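Local coordinates for protein CbsA (PDB 5XYH) that hydrolyses cellulose as an exoglucanase of glycosyl hydrolase family 6, probably releasing cellobiose from chain ends during breakdown of the plant cell wall, at residues A[56-59]-A[60-64]; A[115-118]-A[119-122]. All blocks are in the same frame, centred on the assembly; numbering follows the deposited sequence.

Contact 1 of 2, residues A[56-59]-A[60-64]; sequences AIYG and GSRNA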
ATOM      1  N   ALA A  56     -10.513 -13.368   7.148  1.00 15.92           N
ATOM      2  CA  ALA A  56      -9.428 -12.718   7.879  1.00 16.37           C
ATOM      3  C   ALA A  56      -9.917 -12.085   9.181  1.00 15.79           C
ATOM      4  O   ALA A  56      -9.135 -11.950  10.127  1.00 15.72           O
ATOM      5  CB  ALA A  56      -8.743 -11.667   6.997  1.00 15.22           C
ATOM      6  N   ILE A  57     -11.201 -11.714   9.269  1.00 15.79           N
ATOM      7  CA  ILE A  57     -11.705 -11.145  10.521  1.00 16.50           C
ATOM      8  C   ILE A  57     -11.636 -12.170  11.644  1.00 16.60           C
ATOM      9  O   ILE A  57     -11.388 -11.823  12.809  1.00 16.27           O
ATOM     10  CB  ILE A  57     -13.144 -10.616  10.347  1.00 15.75           C
ATOM     11  CG1 ILE A  57     -13.195  -9.503   9.298  1.00 14.90           C
ATOM     12  CG2 ILE A  57     -13.685 -10.104  11.669  1.00 16.53           C
ATOM     13  CD1 ILE A  57     -14.606  -9.102   8.895  1.00 15.12           C
ATOM     14  N   TYR A  58     -11.837 -13.448  11.311  1.00 16.59           N
ATOM     15  CA  TYR A  58     -11.960 -14.515  12.297  1.00 17.79           C
ATOM     16  C   TYR A  58     -10.655 -15.250  12.566  1.00 17.87           C
ATOM     17  O   TYR A  58     -10.489 -15.808  13.656  1.00 17.84           O
ATOM     18  CB  TYR A  58     -13.048 -15.505  11.850  1.00 18.33           C
ATOM     19  CG  TYR A  58     -14.392 -14.822  11.740  1.00 18.37           C
ATOM     20  CD1 TYR A  58     -15.203 -14.667  12.856  1.00 19.63           C
ATOM     21  CD2 TYR A  58     -14.830 -14.288  10.537  1.00 18.04           C
ATOM     22  CE1 TYR A  58     -16.414 -14.016  12.768  1.00 20.76           C
ATOM     23  CE2 TYR A  58     -16.041 -13.632  10.440  1.00 18.51           C
ATOM     24  CZ  TYR A  58     -16.829 -13.501  11.555  1.00 19.78           C
ATOM     25  OH  TYR A  58     -18.037 -12.849  11.476  1.00 21.82           O
ATOM     26  N   GLY A  59      -9.723 -15.261  11.612  1.00 17.23           N
ATOM     27  CA  GLY A  59      -8.423 -15.848  11.876  1.00 17.00           C
ATOM     28  C   GLY A  59      -8.482 -17.348  12.124  1.00 18.31           C
ATOM     29  O   GLY A  59      -9.382 -18.053  11.664  1.00 19.14           O
ATOM     30  N   GLY A  60      -7.488 -17.836  12.860  1.00 18.89           N
ATOM     31  CA  GLY A  60      -7.402 -19.248  13.184  1.00 18.53           C
ATOM     32  C   GLY A  60      -7.436 -20.118  11.945  1.00 19.88           C
ATOM     33  O   GLY A  60      -6.789 -19.833  10.923  1.00 18.89           O
ATOM     34  N   SER A  61      -8.211 -21.203  12.027  1.00 20.21           N
ATOM     35  CA  SER A  61      -8.281 -22.118  10.899  1.00 20.09           C
ATOM     36  C   SER A  61      -8.965 -21.485   9.698  1.00 19.50           C
ATOM     37  O   SER A  61      -8.825 -21.985   8.581  1.00 19.66           O
ATOM     38  CB  SER A  61      -8.992 -23.410  11.299  1.00 21.79           C
ATOM     39  OG  SER A  61     -10.299 -23.143  11.746  1.00 24.12           O
ATOM     40  N   ARG A  62      -9.667 -20.370   9.890  1.00 20.12           N
ATOM     41  CA  ARG A  62     -10.236 -19.685   8.745  1.00 18.59           C
ATOM     42  C   ARG A  62      -9.219 -18.813   8.024  1.00 18.78           C
ATOM     43  O   ARG A  62      -9.499 -18.371   6.914  1.00 17.75           O
ATOM     44  CB  ARG A  62     -11.443 -18.851   9.173  1.00 18.73           C
ATOM     45  CG  ARG A  62     -12.638 -19.712   9.591  1.00 21.08           C
ATOM     46  CD  ARG A  62     -13.806 -18.891  10.130  1.00 20.01           C
ATOM     47  NE  ARG A  62     -14.426 -18.042   9.115  1.00 18.96           N
ATOM     48  CZ  ARG A  62     -15.561 -17.373   9.293  1.00 19.37           C
ATOM     49  NH1 ARG A  62     -16.217 -17.455  10.444  1.00 19.55           N
ATOM     50  NH2 ARG A  62     -16.043 -16.620   8.318  1.00 19.86           N
ATOM     51  N   ASN A  63      -8.044 -18.557   8.603  1.00 18.47           N
ATOM     52  CA  ASN A  63      -7.109 -17.700   7.875  1.00 18.55           C
ATOM     53  C   ASN A  63      -5.661 -18.083   8.191  1.00 18.97           C
ATOM     54  O   ASN A  63      -4.898 -17.321   8.775  1.00 17.94           O
ATOM     55  CB  ASN A  63      -7.370 -16.220   8.164  1.00 18.38           C
ATOM     56  CG  ASN A  63      -6.656 -15.314   7.190  1.00 17.49           C
ATOM     57  OD1 ASN A  63      -6.552 -15.633   6.001  1.00 17.91           O
ATOM     58  ND2 ASN A  63      -6.146 -14.183   7.687  1.00 16.71           N
ATOM     59  N   ALA A  64      -5.278 -19.292   7.769  1.00 18.74           N
ATOM     60  CA  ALA A  64      -3.882 -19.740   7.763  1.00 19.41           C
ATOM     61  C   ALA A  64      -3.225 -19.639   9.139  1.00 18.35           C
ATOM     62  O   ALA A  64      -2.012 -19.423   9.243  1.00 18.70           O
ATOM     63  CB  ALA A  64      -3.057 -18.969   6.726  1.00 19.71           C
TER
HETATM   64  O   HOH W   1      -6.659 -13.265  10.406  1.00 15.89           O
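Gly59 O, at the first residue to leave the backbone angles of helix 54-58, accepts a bent hydrogen bond from Arg62 N (2.9 Å, N-H...O angle 131°), while the next glycine, Gly60, also takes positive phi and its O receives Asn63 N at 2.9 Å. Gly59 has positive phi too, which by itself favours glycine and is a common way for a helix to end. These two turns send the chain back past the end of the helix and bring Arg62 beside Tyr58. The guanidinium lies flat on one face of the phenol ring in an offset cation-pi stack, its plane only 10° from that of the ring and the centres 4.0 Å apart. It is displaced over the CG-CD2 edge of the ring: NH1 lies above that bond, and CZ and NH2 of Arg62 come to 3.4 Å from Tyr58 CD2. A bend at chi3 (66°) brings the flat end of the arginine over the ring face, and a salt bridge from NE to Asp55 holds the group from the helix side. Asn63 rests ND2 3.6 Å from Ala56 CA; one water accepts from this ND2 and donates to Ala56 O, joining the turn to the last part of the helix. Helix 54-58 itself packs against helix 113-131, where Ile57 and Tyr58 both touch Val126, and the turn leads on toward helix 69-79.

Contact 2 of 2, residues A[115-118]-A[119-122]; sequences GLQR and YKTE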
ATOM      1  N   GLY A 115     -23.279  -8.764  -3.918  1.00 16.06           N
ATOM      2  CA  GLY A 115     -21.922  -8.699  -3.407  1.00 15.24           C
ATOM      3  C   GLY A 115     -21.733  -7.523  -2.473  1.00 15.38           C
ATOM      4  O   GLY A 115     -21.141  -7.656  -1.400  1.00 14.63           O
ATOM      5  N   LEU A 116     -22.269  -6.369  -2.856  1.00 14.95           N
ATOM      6  CA  LEU A 116     -22.152  -5.176  -2.027  1.00 15.23           C
ATOM      7  C   LEU A 116     -22.827  -5.368  -0.672  1.00 15.61           C
ATOM      8  O   LEU A 116     -22.296  -4.929   0.359  1.00 14.51           O
ATOM      9  CB  LEU A 116     -22.744  -3.981  -2.766  1.00 14.81           C
ATOM     10  CG  LEU A 116     -22.761  -2.643  -2.031  1.00 14.79           C
ATOM     11  CD1 LEU A 116     -21.341  -2.212  -1.690  1.00 15.42           C
ATOM     12  CD2 LEU A 116     -23.473  -1.603  -2.860  1.00 15.02           C
ATOM     13  N   GLN A 117     -23.985  -6.037  -0.644  1.00 14.49           N
ATOM     14  CA  GLN A 117     -24.660  -6.241   0.641  1.00 16.38           C
ATOM     15  C   GLN A 117     -23.854  -7.156   1.558  1.00 15.39           C
ATOM     16  O   GLN A 117     -23.843  -6.970   2.782  1.00 15.01           O
ATOM     17  CB  GLN A 117     -26.065  -6.813   0.439  1.00 16.35           C
ATOM     18  CG  GLN A 117     -26.879  -6.806   1.740  1.00 16.35           C
ATOM     19  CD  GLN A 117     -27.130  -5.388   2.233  1.00 17.42           C
ATOM     20  OE1 GLN A 117     -27.719  -4.580   1.527  1.00 18.30           O
ATOM     21  NE2 GLN A 117     -26.649  -5.074   3.432  1.00 17.98           N
ATOM     22  N   ARG A 118     -23.203  -8.173   0.989  1.00 15.22           N
ATOM     23  CA  ARG A 118     -22.304  -8.992   1.792  1.00 15.03           C
ATOM     24  C   ARG A 118     -21.169  -8.146   2.354  1.00 15.26           C
ATOM     25  O   ARG A 118     -20.818  -8.265   3.536  1.00 14.83           O
ATOM     26  CB  ARG A 118     -21.737 -10.151   0.970  1.00 15.48           C
ATOM     27  CG  ARG A 118     -22.731 -11.206   0.552  1.00 16.14           C
ATOM     28  CD  ARG A 118     -21.986 -12.446   0.062  1.00 16.45           C
ATOM     29  NE  ARG A 118     -21.290 -13.098   1.168  1.00 16.19           N
ATOM     30  CZ  ARG A 118     -20.272 -13.946   1.038  1.00 16.63           C
ATOM     31  NH1 ARG A 118     -19.799 -14.251  -0.158  1.00 17.15           N
ATOM     32  NH2 ARG A 118     -19.725 -14.493   2.117  1.00 17.85           N
ATOM     33  N   TYR A 119     -20.583  -7.288   1.512  1.00 14.43           N
ATOM     34  CA  TYR A 119     -19.530  -6.380   1.963  1.00 14.13           C
ATOM     35  C   TYR A 119     -19.993  -5.560   3.166  1.00 14.45           C
ATOM     36  O   TYR A 119     -19.266  -5.416   4.158  1.00 13.40           O
ATOM     37  CB  TYR A 119     -19.122  -5.463   0.805  1.00 14.17           C
ATOM     38  CG  TYR A 119     -18.014  -4.484   1.127  1.00 13.62           C
ATOM     39  CD1 TYR A 119     -16.699  -4.904   1.197  1.00 13.32           C
ATOM     40  CD2 TYR A 119     -18.287  -3.125   1.307  1.00 14.16           C
ATOM     41  CE1 TYR A 119     -15.675  -4.017   1.472  1.00 12.51           C
ATOM     42  CE2 TYR A 119     -17.270  -2.223   1.586  1.00 13.03           C
ATOM     43  CZ  TYR A 119     -15.963  -2.681   1.656  1.00 12.96           C
ATOM     44  OH  TYR A 119     -14.938  -1.815   1.922  1.00 12.64           O
ATOM     45  N   LYS A 120     -21.214  -5.014   3.084  1.00 14.06           N
ATOM     46  CA  LYS A 120     -21.753  -4.206   4.177  1.00 14.83           C
ATOM     47  C   LYS A 120     -21.962  -5.038   5.438  1.00 15.15           C
ATOM     48  O   LYS A 120     -21.525  -4.647   6.526  1.00 15.17           O
ATOM     49  CB  LYS A 120     -23.071  -3.551   3.756  1.00 15.28           C
ATOM     50  CG  LYS A 120     -22.959  -2.513   2.654  1.00 15.51           C
ATOM     51  CD  LYS A 120     -24.341  -2.019   2.233  1.00 17.73           C
ATOM     52  CE  LYS A 120     -24.247  -0.851   1.255  1.00 16.56           C
ATOM     53  NZ  LYS A 120     -25.603  -0.437   0.779  1.00 16.97           N
ATOM     54  N   THR A 121     -22.641  -6.182   5.316  1.00 14.82           N
ATOM     55  CA  THR A 121     -23.122  -6.908   6.493  1.00 15.60           C
ATOM     56  C   THR A 121     -22.063  -7.845   7.077  1.00 15.77           C
ATOM     57  O   THR A 121     -21.825  -7.828   8.288  1.00 16.72           O
ATOM     58  CB  THR A 121     -24.406  -7.684   6.142  1.00 16.55           C
ATOM     59  OG1 THR A 121     -25.403  -6.768   5.674  1.00 17.44           O
ATOM     60  CG2 THR A 121     -24.961  -8.419   7.351  1.00 16.42           C
ATOM     61  N   GLU A 122     -21.414  -8.665   6.245  1.00 16.02           N
ATOM     62  CA  GLU A 122     -20.495  -9.671   6.773  1.00 15.47           C
ATOM     63  C   GLU A 122     -19.066  -9.167   6.946  1.00 15.67           C
ATOM     64  O   GLU A 122     -18.264  -9.834   7.614  1.00 14.63           O
ATOM     65  CB  GLU A 122     -20.467 -10.901   5.867  1.00 16.62           C
ATOM     66  CG  GLU A 122     -21.785 -11.619   5.715  1.00 17.37           C
ATOM     67  CD  GLU A 122     -21.737 -12.654   4.601  1.00 17.70           C
ATOM     68  OE1 GLU A 122     -20.837 -13.522   4.617  1.00 20.10           O
ATOM     69  OE2 GLU A 122     -22.580 -12.586   3.690  1.00 18.72           O
TER
HETATM   70  O   HOH W   2     -26.647  -2.932  -0.154  1.00 18.26           O
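Arg118 O accepts the backbone hydrogen bond of Glu122 N at 2.8 Å, and one turn apart on helix 113-131 the side chains of the same two residues meet in a side-on, bidentate salt bridge. Arg118 NE reaches Glu122 OE2 at 2.9 Å and Arg118 NH2 reaches Glu122 OE1 at the same length; both bonds are nearly straight (167° and 169°). The two acceptors lie close to the guanidinium plane, but the carboxylate is turned out of it, the planes standing 35° apart: OE1 is met on its syn side, OE2 from above the carboxylate plane. A bend at chi3 swings the arginine end toward the next turn, where the extended glutamate chain meets it.

A second i to i+4 pair lies alongside. Gln117 NE2 donates to Thr121 OG1 (3.1 Å), with the hydroxyl oxygen almost in the amide plane, and Gln117 OE1 accepts a hydrogen bond from a water that in turn accepts one from Lys120 NZ. Both ends of the glutamine amide are thus engaged, which fixes its rotation. The lysine chain, fully extended beyond CG, runs past Leu116, with its CE 4.0 Å from Leu116 CG.

Underneath, i to i+4 backbone bonds continue through the segment, with a wider, pi-type turn at 119-122. Tyr119 leaves on the buried side, its OH bonded to Glu146 and its ring meeting Tyr123, while Leu116 touches Ala173 of helix 170-183. The helix is therefore amphipathic here. Its polar side joins a charge pair, Arg118 and Glu122, and an amide-hydroxyl pair, Gln117 and Thr121; the nearby positive guanidinium would be expected to stabilise the ionised carboxylate of Glu122 and lower its pKa.

From the N terminus, the chain passes strand 49-51, enters helix 54-58 and closes contact 1 in the turn that follows; helix 69-79 and strand 86-92 come next, before helix 113-131 carries contact 2. The two are in series, with neither enclosing nor crossing the other, and each is a local turn that closes no large loop. Their centres lie about 18 Å apart, yet they touch where Ile57 CD1 lies 3.9 Å from Glu122 O, and Ile54 meets Arg118 and Glu122. Helix 54-58 is thereby packed against helix 113-131, which leads into strand 140-145, the parallel neighbour of strand 86-92 in the central sheet.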